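Local coordinates for mandelate racemase/muconate lactonizing enzyme family protein (Bradyrhizobium sp. ORS 278, PDB 3TOY) that is of unknown function but belongs to the mandelate racemase/muconate lactonizing enzyme family of two-domain barrel proteins and binds calcium, at residues 145-150 with 361-366; 254-259 with 267-272; 271-276 with 286-291. All blocks are in the same frame, centred on the assembly; numbering follows the deposited sequence.

Interaction 1. Residues 145-150 with 361-366; sequences PVVELL and VTAKGP. With P4C (O-acetaldehydyl-hexaethylene glycol), chain H.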
loop_
_atom_site.group_PDB
_atom_site.type_symbol
_atom_site.label_atom_id
_atom_site.label_comp_id
_atom_site.label_asym_id
_atom_site.label_seq_id
_atom_site.Cartn_x
_atom_site.Cartn_y
_atom_site.Cartn_z
ATOM N N PRO A 145 16.935 -44.567 3.553
ATOM C CA PRO A 145 17.002 -43.293 4.265
ATOM C C PRO A 145 15.718 -42.486 4.005
ATOM O O PRO A 145 15.125 -42.575 2.923
ATOM C CB PRO A 145 18.211 -42.590 3.634
ATOM C CG PRO A 145 18.424 -43.249 2.307
ATOM C CD PRO A 145 17.958 -44.689 2.502
ATOM N N VAL A 146 15.295 -41.694 4.976
ATOM C CA VAL A 146 14.100 -40.858 4.763
ATOM C C VAL A 146 14.217 -40.019 3.485
ATOM O O VAL A 146 13.235 -39.871 2.756
ATOM C CB VAL A 146 13.809 -39.944 5.965
ATOM C CG1 VAL A 146 12.691 -38.916 5.626
ATOM C CG2 VAL A 146 13.422 -40.788 7.190
ATOM N N VAL A 147 15.398 -39.467 3.206
ATOM C CA VAL A 147 15.545 -38.619 2.002
ATOM C C VAL A 147 15.093 -39.327 0.722
ATOM O O VAL A 147 14.445 -38.728 -0.125
ATOM C CB VAL A 147 16.977 -38.025 1.856
ATOM C CG1 VAL A 147 18.008 -39.133 1.681
ATOM C CG2 VAL A 147 17.060 -37.008 0.668
ATOM N N GLU A 148 15.408 -40.620 0.567
ATOM C CA GLU A 148 14.891 -41.363 -0.600
ATOM C C GLU A 148 13.381 -41.563 -0.576
ATOM O O GLU A 148 12.738 -41.553 -1.633
ATOM C CB GLU A 148 15.608 -42.722 -0.747
ATOM C CG GLU A 148 17.051 -42.525 -1.171
ATOM C CD GLU A 148 17.859 -43.816 -1.155
ATOM O OE1 GLU A 148 17.256 -44.907 -0.980
ATOM O OE2 GLU A 148 19.095 -43.723 -1.323
ATOM N N LEU A 149 12.797 -41.724 0.608
ATOM C CA LEU A 149 11.351 -41.830 0.687
ATOM C C LEU A 149 10.711 -40.547 0.142
ATOM O O LEU A 149 9.654 -40.589 -0.486
ATOM C CB LEU A 149 10.903 -42.024 2.130
ATOM C CG LEU A 149 11.274 -43.328 2.834
ATOM C CD1 LEU A 149 10.474 -43.407 4.108
ATOM C CD2 LEU A 149 10.985 -44.518 1.930
ATOM N N LEU A 150 11.385 -39.421 0.380
ATOM C CA LEU A 150 10.879 -38.098 -0.007
ATOM C C LEU A 150 11.130 -37.740 -1.480
ATOM O O LEU A 150 10.824 -36.615 -1.921
ATOM C CB LEU A 150 11.483 -37.037 0.920
ATOM C CG LEU A 150 11.161 -37.237 2.406
ATOM C CD1 LEU A 150 11.898 -36.209 3.283
ATOM C CD2 LEU A 150 9.643 -37.230 2.658
ATOM N N VAL A 361 27.705 -32.272 4.670
ATOM C CA VAL A 361 27.099 -33.356 5.431
ATOM C C VAL A 361 26.161 -34.155 4.530
ATOM O O VAL A 361 25.381 -33.589 3.760
ATOM C CB VAL A 361 26.365 -32.832 6.668
ATOM C CG1 VAL A 361 25.457 -33.901 7.261
ATOM C CG2 VAL A 361 27.348 -32.296 7.704
ATOM N N THR A 362 26.262 -35.482 4.593
ATOM C CA THR A 362 25.413 -36.353 3.760
ATOM C C THR A 362 24.464 -37.182 4.634
ATOM O O THR A 362 24.887 -37.726 5.655
ATOM C CB THR A 362 26.279 -37.304 2.922
ATOM O OG1 THR A 362 27.104 -36.531 2.036
ATOM C CG2 THR A 362 25.421 -38.213 2.112
ATOM N N ALA A 363 23.189 -37.276 4.247
ATOM C CA ALA A 363 22.196 -38.029 5.019
ATOM C C ALA A 363 22.632 -39.487 5.143
ATOM O O ALA A 363 23.120 -40.062 4.180
ATOM C CB ALA A 363 20.871 -38.001 4.335
ATOM N N LYS A 364 22.393 -40.059 6.315
ATOM C CA LYS A 364 22.673 -41.472 6.608
ATOM C C LYS A 364 21.376 -42.148 6.981
ATOM O O LYS A 364 20.617 -41.621 7.800
ATOM C CB LYS A 364 23.636 -41.565 7.785
ATOM C CG LYS A 364 25.081 -41.855 7.384
ATOM C CD LYS A 364 25.513 -41.020 6.180
ATOM C CE LYS A 364 26.879 -41.451 5.660
ATOM N NZ LYS A 364 27.337 -40.578 4.554
ATOM N N GLY A 365 21.111 -43.312 6.388
ATOM C CA GLY A 365 19.939 -44.114 6.770
ATOM C C GLY A 365 20.371 -45.398 7.485
ATOM O O GLY A 365 21.507 -45.496 7.949
ATOM N N PRO A 366 19.464 -46.378 7.600
ATOM C CA PRO A 366 18.073 -46.313 7.167
ATOM C C PRO A 366 17.297 -45.369 8.080
ATOM O O PRO A 366 17.778 -45.038 9.160
ATOM C CB PRO A 366 17.583 -47.754 7.380
ATOM C CG PRO A 366 18.382 -48.235 8.517
ATOM C CD PRO A 366 19.755 -47.643 8.306
HETATM O O1 P4C H . 7.477 -29.253 -1.079
HETATM C C2 P4C H . 8.495 -29.999 -0.393
HETATM C C3 P4C H . 9.174 -30.995 -1.329
HETATM O O4 P4C H . 8.479 -32.247 -1.319
HETATM C C5 P4C H . 9.374 -33.365 -1.460
HETATM C C6 P4C H . 8.621 -34.686 -1.602
HETATM O O7 P4C H . 8.087 -35.096 -0.344
HETATM C C8 P4C H . 7.018 -36.046 -0.408
HETATM C C9 P4C H . 6.335 -36.081 0.959
HETATM O O10 P4C H . 5.032 -35.493 0.871
HETATM C C11 P4C H . 4.516 -35.058 2.129
HETATM C C12 P4C H . 3.267 -34.211 1.893
HETATM O O13 P4C H . 3.612 -32.898 1.434
HETATM C C14 P4C H . 2.491 -32.007 1.495
HETATM C C15 P4C H . 2.824 -30.708 0.765
HETATM O O16 P4C H . 3.458 -29.793 1.663
#
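Pro145 lies against Gly365, and the backbones themselves come close: the CA atoms are 3.9 Å apart, and Pro145 CB is equally near Gly365 CA. Such an approach is possible because Gly365 has no side chain on the face it offers to the proline. The proline ring sits beside the backbone, with CB also 4.1 Å from Gly365 N. One residue further on, the chain passes through a cis peptide into Pro366, whose CA lies 4.2 Å from Pro145 N, while its CB is directed away from the partner segment.

Pro145 holds the N-cap position of the short helix 146-149, and its carbonyl O receives weak bonds from the amides of Glu148 and Leu149. In the family's architecture, an N-terminal alpha+beta domain sits beside an enolase-type barrel domain. Here the helix, which follows 122-142, meets the loop leaving strand 360-361, so residues more than two hundred positions apart are brought together.

The second point of contact is purely apolar. Val147 puts CG1 between its backbone N and carbonyl carbon (chi1 63°), and this methyl meets Ala363 CB at 4.1 Å, both CB atoms being directed at the opposite segment. His329 of helix 324-330 ties the two sides together: its ND1 pairs with Val147 N, its NE2 with Lys364 O, and its side chain also touches Pro145 and Ala363. Val146 adds a backbone bond to Gly367. Beyond the far end of the helix, Leu150 turns to a bound O-acetaldehydyl-hexaethylene glycol, its CD2 methyl 3.9 Å from C9 of the ligand, in a pocket completed by Leu305, Asn306, Ala308 and Val333.

Interaction 2. Residues 254-259 with 267-272; sequences SGHAAV and IQAGEN. With CA (calcium ion), chain E.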
loop_
_atom_site.group_PDB
_atom_site.type_symbol
_atom_site.label_atom_id
_atom_site.label_comp_id
_atom_site.label_asym_id
_atom_site.label_seq_id
_atom_site.Cartn_x
_atom_site.Cartn_y
_atom_site.Cartn_z
ATOM N N SER A 254 7.398 -7.927 13.072
ATOM C CA SER A 254 7.447 -6.517 12.593
ATOM C C SER A 254 8.799 -5.883 12.820
ATOM O O SER A 254 9.311 -5.162 11.957
ATOM C CB SER A 254 6.350 -5.670 13.256
ATOM O OG SER A 254 5.077 -6.142 12.811
ATOM N N GLY A 255 9.386 -6.128 13.989
ATOM C CA GLY A 255 10.725 -5.615 14.277
ATOM C C GLY A 255 11.783 -6.231 13.370
ATOM O O GLY A 255 12.644 -5.533 12.846
ATOM N N HIS A 256 11.726 -7.550 13.177
ATOM C CA HIS A 256 12.610 -8.177 12.193
ATOM C C HIS A 256 12.462 -7.515 10.816
ATOM O O HIS A 256 13.458 -7.218 10.143
ATOM C CB HIS A 256 12.328 -9.676 12.067
ATOM C CG HIS A 256 13.097 -10.530 13.042
ATOM N ND1 HIS A 256 12.588 -10.907 14.263
ATOM C CD2 HIS A 256 14.321 -11.106 12.951
ATOM C CE1 HIS A 256 13.469 -11.673 14.893
ATOM N NE2 HIS A 256 14.539 -11.793 14.126
ATOM N N ALA A 257 11.222 -7.300 10.384
ATOM C CA ALA A 257 11.002 -6.704 9.065
ATOM C C ALA A 257 11.609 -5.308 8.973
ATOM O O ALA A 257 12.182 -4.926 7.953
ATOM C CB ALA A 257 9.472 -6.652 8.753
ATOM N N ALA A 258 11.494 -4.541 10.047
ATOM C CA ALA A 258 12.055 -3.200 10.038
ATOM C C ALA A 258 13.591 -3.239 9.967
ATOM O O ALA A 258 14.215 -2.448 9.245
ATOM C CB ALA A 258 11.582 -2.436 11.259
ATOM N N VAL A 259 14.203 -4.171 10.697
ATOM C CA VAL A 259 15.661 -4.356 10.581
ATOM C C VAL A 259 16.014 -4.786 9.170
ATOM O O VAL A 259 16.931 -4.236 8.540
ATOM C CB VAL A 259 16.178 -5.390 11.605
ATOM C CG1 VAL A 259 17.699 -5.675 11.404
ATOM C CG2 VAL A 259 15.905 -4.895 13.033
ATOM N N ILE A 267 19.199 -10.903 6.626
ATOM C CA ILE A 267 18.689 -11.233 7.951
ATOM C C ILE A 267 18.199 -12.671 7.935
ATOM O O ILE A 267 17.412 -13.049 7.067
ATOM C CB ILE A 267 17.506 -10.312 8.302
ATOM C CG1 ILE A 267 17.985 -8.861 8.351
ATOM C CG2 ILE A 267 16.882 -10.701 9.638
ATOM C CD1 ILE A 267 19.186 -8.608 9.362
ATOM N N GLN A 268 18.692 -13.465 8.886
ATOM C CA GLN A 268 18.333 -14.880 9.047
ATOM C C GLN A 268 17.492 -15.030 10.330
ATOM O O GLN A 268 17.770 -14.384 11.346
ATOM C CB GLN A 268 19.635 -15.707 9.193
ATOM C CG GLN A 268 19.457 -17.183 9.529
ATOM C CD GLN A 268 18.836 -17.961 8.387
ATOM O OE1 GLN A 268 17.628 -17.866 8.160
ATOM N NE2 GLN A 268 19.664 -18.742 7.644
ATOM N N ALA A 269 16.467 -15.875 10.272
ATOM C CA ALA A 269 15.604 -16.101 11.436
ATOM C C ALA A 269 14.831 -17.376 11.231
ATOM O O ALA A 269 14.953 -18.007 10.199
ATOM C CB ALA A 269 14.643 -14.907 11.670
ATOM N N GLY A 270 14.018 -17.760 12.204
ATOM C CA GLY A 270 13.108 -18.892 11.968
ATOM C C GLY A 270 13.279 -20.093 12.887
ATOM O O GLY A 270 12.379 -20.935 12.987
ATOM N N GLU A 271 14.394 -20.161 13.599
ATOM C CA GLU A 271 14.637 -21.372 14.408
ATOM C C GLU A 271 13.676 -21.466 15.577
ATOM O O GLU A 271 13.570 -22.513 16.210
ATOM C CB GLU A 271 16.074 -21.398 14.932
ATOM C CG GLU A 271 16.337 -20.466 16.128
ATOM C CD GLU A 271 17.826 -20.218 16.313
ATOM O OE1 GLU A 271 18.486 -19.832 15.336
ATOM O OE2 GLU A 271 18.339 -20.399 17.434
ATOM N N ASN A 272 12.983 -20.369 15.888
ATOM C CA ASN A 272 12.046 -20.379 16.994
ATOM C C ASN A 272 10.564 -20.199 16.626
ATOM O O ASN A 272 9.707 -20.126 17.526
ATOM C CB ASN A 272 12.496 -19.371 18.076
ATOM C CG ASN A 272 13.775 -19.814 18.742
ATOM O OD1 ASN A 272 13.865 -20.966 19.137
ATOM N ND2 ASN A 272 14.782 -18.945 18.804
HETATM CA CA CA E . 20.583 -19.413 16.459
HETATM O O HOH W 1 19.585 -17.436 16.962
HETATM O O HOH W 2 21.846 -21.497 16.181
#
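His256 and Val259, one turn apart on helix 253-262, reach down to Ile267 and Ala269 on the strand that follows. The helix and strand segments run nearly antiparallel, at 158°, with their axes 9.7 Å apart, a gap filled by these four buried side chains.

Ile267 serves both helix residues by dividing its branches. With chi1 at -62°, CG2 stands anti to the backbone N and comes up to the edge of the His256 imidazole, near the ring plane, 4.2 Å from CD2. The other branch carries CD1 to Val259 CG1, 3.9 Å away, where the two side chains cross at about a right angle. Ala269 CB approaches the histidine ring obliquely, 4.0 Å from NE2 and equally near CD2. The other imidazole nitrogen, ND1, is hydrogen-bonded to Asn252 O one turn earlier, which fixes the rotation of the ring. Ile233 of helix 226-236 packs on both Val259 and Ile267 and extends the apolar layer.

Elsewhere round the helix the strand is not touched: Ala258 is exposed, and Ser254, well away from the strand, turns its OG to Glu281 of a neighbouring subunit.

Past Ala269 the chain parts from the helix. Gly270, at positive phi, turns it into Glu271, whose carboxylate grips calcium with both oxygens, OE1 at 2.4 Å and OE2 at 2.6 Å from the ion. Two waters, Asp219 and Glu245 complete the site. Helix 253-262 is the connecting helix of a beta-alpha-beta unit of the barrel, packed on the strand that follows it, and strands 243-245 and 267-269 lead to acidic metal ligands at or just past their C-terminal ends, the hallmark of the enolase superfamily metal site.

Interaction 3. Residues 271-276 with 286-291; sequences ENWWFP and GASDFI. With CA (calcium ion), chain E.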
loop_
_atom_site.group_PDB
_atom_site.type_symbol
_atom_site.label_atom_id
_atom_site.label_comp_id
_atom_site.label_asym_id
_atom_site.label_seq_id
_atom_site.Cartn_x
_atom_site.Cartn_y
_atom_site.Cartn_z
ATOM N N GLU A 271 14.394 -20.161 13.599
ATOM C CA GLU A 271 14.637 -21.372 14.408
ATOM C C GLU A 271 13.676 -21.466 15.577
ATOM O O GLU A 271 13.570 -22.513 16.210
ATOM C CB GLU A 271 16.074 -21.398 14.932
ATOM C CG GLU A 271 16.337 -20.466 16.128
ATOM C CD GLU A 271 17.826 -20.218 16.313
ATOM O OE1 GLU A 271 18.486 -19.832 15.336
ATOM O OE2 GLU A 271 18.339 -20.399 17.434
ATOM N N ASN A 272 12.983 -20.369 15.888
ATOM C CA ASN A 272 12.046 -20.379 16.994
ATOM C C ASN A 272 10.564 -20.199 16.626
ATOM O O ASN A 272 9.707 -20.126 17.526
ATOM C CB ASN A 272 12.496 -19.371 18.076
ATOM C CG ASN A 272 13.775 -19.814 18.742
ATOM O OD1 ASN A 272 13.865 -20.966 19.137
ATOM N ND2 ASN A 272 14.782 -18.945 18.804
ATOM N N TRP A 273 10.254 -20.171 15.327
ATOM C CA TRP A 273 8.880 -20.028 14.876
ATOM C C TRP A 273 8.161 -21.381 14.841
ATOM O O TRP A 273 8.783 -22.447 14.645
ATOM C CB TRP A 273 8.793 -19.333 13.505
ATOM C CG TRP A 273 9.429 -17.965 13.493
ATOM C CD1 TRP A 273 9.584 -17.130 14.561
ATOM C CD2 TRP A 273 9.953 -17.261 12.354
ATOM N NE1 TRP A 273 10.203 -15.959 14.159
ATOM C CE2 TRP A 273 10.427 -16.016 12.811
ATOM C CE3 TRP A 273 10.069 -17.566 10.986
ATOM C CZ2 TRP A 273 11.036 -15.085 11.966
ATOM C CZ3 TRP A 273 10.685 -16.620 10.128
ATOM C CH2 TRP A 273 11.153 -15.411 10.630
ATOM N N TRP A 274 6.855 -21.333 15.026
ATOM C CA TRP A 274 6.053 -22.550 15.258
ATOM C C TRP A 274 5.240 -22.961 14.039
ATOM O O TRP A 274 4.312 -22.249 13.655
ATOM C CB TRP A 274 5.117 -22.333 16.478
ATOM C CG TRP A 274 5.899 -22.110 17.731
ATOM C CD1 TRP A 274 6.120 -20.930 18.371
ATOM C CD2 TRP A 274 6.623 -23.118 18.471
ATOM N NE1 TRP A 274 6.944 -21.137 19.469
ATOM C CE2 TRP A 274 7.242 -22.478 19.557
ATOM C CE3 TRP A 274 6.795 -24.504 18.308
ATOM C CZ2 TRP A 274 8.042 -23.165 20.481
ATOM C CZ3 TRP A 274 7.586 -25.204 19.240
ATOM C CH2 TRP A 274 8.190 -24.529 20.309
ATOM N N PHE A 275 5.571 -24.125 13.470
ATOM C CA PHE A 275 4.745 -24.806 12.471
ATOM C C PHE A 275 4.621 -24.048 11.155
ATOM O O PHE A 275 5.101 -22.915 11.047
ATOM C CB PHE A 275 3.362 -25.144 13.037
ATOM C CG PHE A 275 3.421 -26.216 14.092
ATOM C CD1 PHE A 275 3.474 -27.546 13.726
ATOM C CD2 PHE A 275 3.478 -25.867 15.437
ATOM C CE1 PHE A 275 3.555 -28.556 14.703
ATOM C CE2 PHE A 275 3.566 -26.843 16.419
ATOM C CZ PHE A 275 3.606 -28.189 16.044
ATOM N N PRO A 276 4.020 -24.695 10.147
ATOM C CA PRO A 276 3.948 -23.998 8.860
ATOM C C PRO A 276 3.254 -22.646 8.974
ATOM O O PRO A 276 3.655 -21.685 8.283
ATOM C CB PRO A 276 3.160 -24.973 7.984
ATOM C CG PRO A 276 3.702 -26.349 8.486
ATOM C CD PRO A 276 3.752 -26.149 10.001
ATOM N N GLY A 286 7.268 -10.191 5.975
ATOM C CA GLY A 286 8.596 -9.920 5.405
ATOM C C GLY A 286 9.676 -9.847 6.487
ATOM O O GLY A 286 10.582 -9.040 6.411
ATOM N N ALA A 287 9.591 -10.722 7.473
ATOM C CA ALA A 287 10.531 -10.694 8.610
ATOM C C ALA A 287 12.024 -10.902 8.235
ATOM O O ALA A 287 12.907 -10.303 8.862
ATOM C CB ALA A 287 10.095 -11.722 9.657
ATOM N N SER A 288 12.318 -11.758 7.258
ATOM C CA SER A 288 13.723 -12.106 6.991
ATOM C C SER A 288 14.035 -12.392 5.528
ATOM O O SER A 288 13.131 -12.613 4.718
ATOM C CB SER A 288 14.120 -13.302 7.854
ATOM O OG SER A 288 13.392 -14.461 7.439
ATOM N N ASP A 289 15.328 -12.353 5.189
ATOM C CA ASP A 289 15.803 -12.689 3.859
ATOM C C ASP A 289 16.011 -14.155 3.709
ATOM O O ASP A 289 15.790 -14.688 2.627
ATOM C CB ASP A 289 17.138 -11.986 3.577
ATOM C CG ASP A 289 17.000 -10.487 3.670
ATOM O OD1 ASP A 289 16.284 -9.932 2.815
ATOM O OD2 ASP A 289 17.550 -9.862 4.592
ATOM N N PHE A 290 16.474 -14.785 4.795
ATOM C CA PHE A 290 16.749 -16.219 4.832
ATOM C C PHE A 290 15.884 -16.788 5.970
ATOM O O PHE A 290 15.509 -16.056 6.898
ATOM C CB PHE A 290 18.219 -16.463 5.243
ATOM C CG PHE A 290 19.261 -15.919 4.263
ATOM C CD1 PHE A 290 18.941 -15.663 2.936
ATOM C CD2 PHE A 290 20.571 -15.719 4.682
ATOM C CE1 PHE A 290 19.923 -15.196 2.063
ATOM C CE2 PHE A 290 21.554 -15.263 3.806
ATOM C CZ PHE A 290 21.223 -15.020 2.503
ATOM N N ILE A 291 15.628 -18.101 5.953
ATOM C CA ILE A 291 15.006 -18.743 7.111
ATOM C C ILE A 291 15.793 -20.010 7.444
ATOM O O ILE A 291 16.437 -20.575 6.575
ATOM C CB ILE A 291 13.491 -19.137 6.899
ATOM C CG1 ILE A 291 13.315 -20.071 5.697
ATOM C CG2 ILE A 291 12.608 -17.832 6.788
ATOM C CD1 ILE A 291 11.897 -20.580 5.557
HETATM CA CA CA E . 20.583 -19.413 16.459
HETATM O O HOH W 1 19.585 -17.436 16.962
HETATM O O HOH W 2 21.846 -21.497 16.181
#
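Trp273 pushes the outer end of its indole among Ala287, Ser288 and Ile291. This joins the loop entering helix 275-285 to the turn leaving it and the strand after, within the barrel beta-alpha-beta unit of strand 267-269, helix 275-285 and strand 290-291.

All the touching is done by the six-membered ring. Its CH2 is 4.0 Å from Ala287 CB, which comes in obliquely, while CZ3 meets Ile291 CG2, also at 4.0 Å. The isoleucine crosses the indole at about a right angle; its chi1 of 57° places CG1 between backbone N and carbonyl carbon and leaves CG2 for the ring. Ser288 OG lies at the ring edge, close to its plane, 4.0 Å from CH2.

In the next shell, the indole NE1 is bonded to Gln250 O, which holds the five-membered ring, and Ala282 and Leu253 pack against the indole from helices 275-285 and 253-262. Ala287 in turn rests on His256. The turn that presents Ala287 begins at Gly286, where positive phi closes the helix in a Schellman motif. Arg260 steadies this turn twice, with NH1 on Gly286 O and NE in a salt bridge to Asp289 OD1.

The serine hydroxyl is spoken for within its own segment: OG donates to Phe290 O at 2.7 Å, coming from 43° above the carbonyl plane with a C=O...OG angle of 137°.

How the interactions relate
From the N terminus, interaction 1 opens at 145-150 and closes at 361-366, enclosing 210 residues that include most of the barrel. Interactions 2 and 3 both nest inside that loop, on short-range closures of their own: 254-259 returns at 267-272, and the next closure starts there, 271-276 returning at 286-291. These two are linked in series, sharing Glu271 and Asn272, and each lies within one of two successive beta-alpha-beta units that share strand 267-269. Their strands 267-269 and 290-291 are neighbours in the sheet, with Ile267 N 2.8 Å from Asp289 OD2. Interaction 1 touches neither; its centre lies about 30 Å from that of interaction 2, across the chain's centre.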